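Local coordinates for M152 protein (Murid herpesvirus 1, PDB 4G59) that probably helps the virus evade natural killer and T cells by keeping host RAE-1 ligands and MHC class I molecules from the cell surface, at residues A177-R182 against V205-N210. Numbering follows the deposited sequence.
Sequences AMDNPR and VPLAYN. With NAG (2-acetamido-2-deoxy-beta-D-glucopyranose), chain F.
Two torsions carry Met178 and Asp179 toward Val205 and Leu207: the Asp179 carboxylate carbon stands anti to its own N (chi1 165°), and the Met178 chain bends at its last torsion (chi3 -39°), turning CE back onto Val205. The two branches of Val205 divide the work. Val205 CG2 meets Met178 CE at 3.7 Å, the two side chains running past each other in opposite senses, while Val205 CG1 lies 3.9 Å from Asp179 CB. A short beta-branched residue suits this site, since it covers two neighbours at once; methionine suits the helix end because its flexible thioether can curl onto a small partner.

Leu207 crosses Asp179 at nearly a right angle, bringing Leu207 CD1 to 3.7 Å from Asp179 CG. This apolar cover is probably tolerable, since the buried carboxylate is well supplied with partners: OD2 meets Arg14 in a salt bridge and Thr256 in a hydrogen bond, and OD1 accepts from Trp258. No direct hydrogen bond crosses between the two segments; a single water bridges them, donating to Asp179 OD1 and to Tyr209 OH, each at 2.8 Å. Tyr209 OH in turn donates to Val205 O (2.6 Å), and Leu207 N reaches that same carbonyl, closing an inverse gamma turn about Pro206.

Asp179 is where the chain leaves helix 161-178. The contact thus ties the end of that helix to the loop leading from strand 196-203 of one sheet to strand 210-213 of another, consistent with the junction between an MHC class I-like platform and an immunoglobulin-like domain.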
loop_
_atom_site.group_PDB
_atom_site.type_symbol
_atom_site.label_atom_id
_atom_site.label_comp_id
_atom_site.label_asym_id
_atom_site.label_seq_id
_atom_site.Cartn_x
_atom_site.Cartn_y
_atom_site.Cartn_z
ATOM N N ALA B 177 12.200 13.385 19.406
ATOM C CA ALA B 177 12.179 14.784 19.877
ATOM C C ALA B 177 10.982 15.597 19.412
ATOM O O ALA B 177 10.574 16.532 20.099
ATOM C CB ALA B 177 13.494 15.537 19.481
ATOM N N MET B 178 10.449 15.287 18.231
ATOM C CA MET B 178 9.371 16.119 17.678
ATOM C C MET B 178 8.043 15.546 18.075
ATOM O O MET B 178 7.015 16.194 17.917
ATOM C CB MET B 178 9.408 16.167 16.152
ATOM C CG MET B 178 10.658 16.715 15.534
ATOM S SD MET B 178 10.405 17.033 13.778
ATOM C CE MET B 178 9.413 15.629 13.291
ATOM N N ASP B 179 8.071 14.312 18.565
ATOM C CA ASP B 179 6.849 13.558 18.799
ATOM C C ASP B 179 6.042 14.114 19.964
ATOM O O ASP B 179 6.380 13.938 21.133
ATOM C CB ASP B 179 7.167 12.073 19.021
ATOM C CG ASP B 179 6.006 11.302 19.610
ATOM O OD1 ASP B 179 4.851 11.510 19.187
ATOM O OD2 ASP B 179 6.270 10.475 20.498
ATOM N N ASN B 180 4.951 14.768 19.614
ATOM C CA ASN B 180 4.079 15.382 20.572
ATOM C C ASN B 180 2.647 15.198 20.103
ATOM O O ASN B 180 2.231 15.838 19.148
ATOM C CB ASN B 180 4.418 16.865 20.671
ATOM C CG ASN B 180 3.593 17.580 21.715
ATOM O OD1 ASN B 180 2.452 17.194 22.012
ATOM N ND2 ASN B 180 4.163 18.632 22.282
ATOM N N PRO B 181 1.877 14.357 20.811
ATOM C CA PRO B 181 0.495 14.023 20.432
ATOM C C PRO B 181 -0.373 15.270 20.287
ATOM O O PRO B 181 -1.374 15.220 19.572
ATOM C CB PRO B 181 -0.031 13.216 21.632
ATOM C CG PRO B 181 1.144 12.919 22.501
ATOM C CD PRO B 181 2.217 13.913 22.175
ATOM N N ARG B 182 -0.016 16.354 20.984
ATOM C CA ARG B 182 -0.819 17.576 20.937
ATOM C C ARG B 182 -0.524 18.395 19.692
ATOM O O ARG B 182 -1.279 19.300 19.369
ATOM C CB ARG B 182 -0.663 18.418 22.223
ATOM C CG ARG B 182 -1.014 17.607 23.465
ATOM C CD ARG B 182 -0.886 18.344 24.791
ATOM N NE ARG B 182 -1.587 17.558 25.810
ATOM C CZ ARG B 182 -1.094 16.459 26.370
ATOM N NH1 ARG B 182 0.121 16.016 26.037
ATOM N NH2 ARG B 182 -1.817 15.805 27.267
ATOM N N VAL B 205 5.421 13.436 12.076
ATOM C CA VAL B 205 6.311 12.602 12.857
ATOM C C VAL B 205 6.115 11.152 12.433
ATOM O O VAL B 205 5.107 10.535 12.769
ATOM C CB VAL B 205 6.011 12.761 14.342
ATOM C CG1 VAL B 205 6.839 11.776 15.180
ATOM C CG2 VAL B 205 6.293 14.189 14.759
ATOM N N PRO B 206 7.083 10.609 11.681
ATOM C CA PRO B 206 6.914 9.289 11.060
ATOM C C PRO B 206 7.054 8.105 12.013
ATOM O O PRO B 206 8.036 7.347 11.931
ATOM C CB PRO B 206 8.045 9.245 10.018
ATOM C CG PRO B 206 9.129 10.215 10.577
ATOM C CD PRO B 206 8.311 11.306 11.227
ATOM N N LEU B 207 6.067 7.894 12.868
ATOM C CA LEU B 207 6.090 6.703 13.723
ATOM C C LEU B 207 5.137 5.626 13.211
ATOM O O LEU B 207 4.192 5.914 12.456
ATOM C CB LEU B 207 5.768 7.066 15.176
ATOM C CG LEU B 207 6.833 7.905 15.874
ATOM C CD1 LEU B 207 6.288 8.606 17.117
ATOM C CD2 LEU B 207 8.041 7.001 16.215
ATOM N N ALA B 208 5.385 4.379 13.608
ATOM C CA ALA B 208 4.480 3.293 13.223
ATOM C C ALA B 208 3.232 3.293 14.092
ATOM O O ALA B 208 3.073 2.454 14.962
ATOM C CB ALA B 208 5.168 1.947 13.276
ATOM N N TYR B 209 2.343 4.241 13.845
ATOM C CA TYR B 209 1.137 4.357 14.636
ATOM C C TYR B 209 0.194 3.200 14.371
ATOM O O TYR B 209 0.172 2.615 13.285
ATOM C CB TYR B 209 0.407 5.660 14.314
ATOM C CG TYR B 209 1.235 6.916 14.484
ATOM C CD1 TYR B 209 1.402 7.509 15.729
ATOM C CD2 TYR B 209 1.815 7.532 13.384
ATOM C CE1 TYR B 209 2.151 8.685 15.869
ATOM C CE2 TYR B 209 2.557 8.691 13.511
ATOM C CZ TYR B 209 2.730 9.255 14.745
ATOM O OH TYR B 209 3.477 10.409 14.835
ATOM N N ASN B 210 -0.585 2.866 15.390
ATOM C CA ASN B 210 -1.608 1.850 15.257
ATOM C C ASN B 210 -2.961 2.461 15.582
ATOM O O ASN B 210 -3.153 3.033 16.656
ATOM C CB ASN B 210 -1.321 0.671 16.186
ATOM C CG ASN B 210 -2.361 -0.426 16.074
ATOM O OD1 ASN B 210 -3.310 -0.320 15.296
ATOM N ND2 ASN B 210 -2.189 -1.488 16.852
HETATM C C1 NAG F . -1.967 -2.835 16.577
HETATM C C2 NAG F . -0.721 -3.169 17.388
HETATM C C3 NAG F . -0.387 -4.640 17.199
HETATM C C4 NAG F . -1.599 -5.446 17.628
HETATM C C5 NAG F . -2.781 -5.018 16.769
HETATM C C6 NAG F . -4.023 -5.836 17.095
HETATM C C7 NAG F . 0.948 -1.455 17.786
HETATM C C8 NAG F . 2.093 -0.658 17.234
HETATM N N2 NAG F . 0.392 -2.342 16.965
HETATM O O3 NAG F . 0.724 -4.985 17.994
HETATM O O4 NAG F . -1.349 -6.820 17.447
HETATM O O5 NAG F . -3.035 -3.652 17.016
HETATM O O6 NAG F . -5.103 -5.385 16.310
HETATM O O7 NAG F . 0.562 -1.277 18.941
HETATM O O HOH W 1 3.273 12.184 16.976
#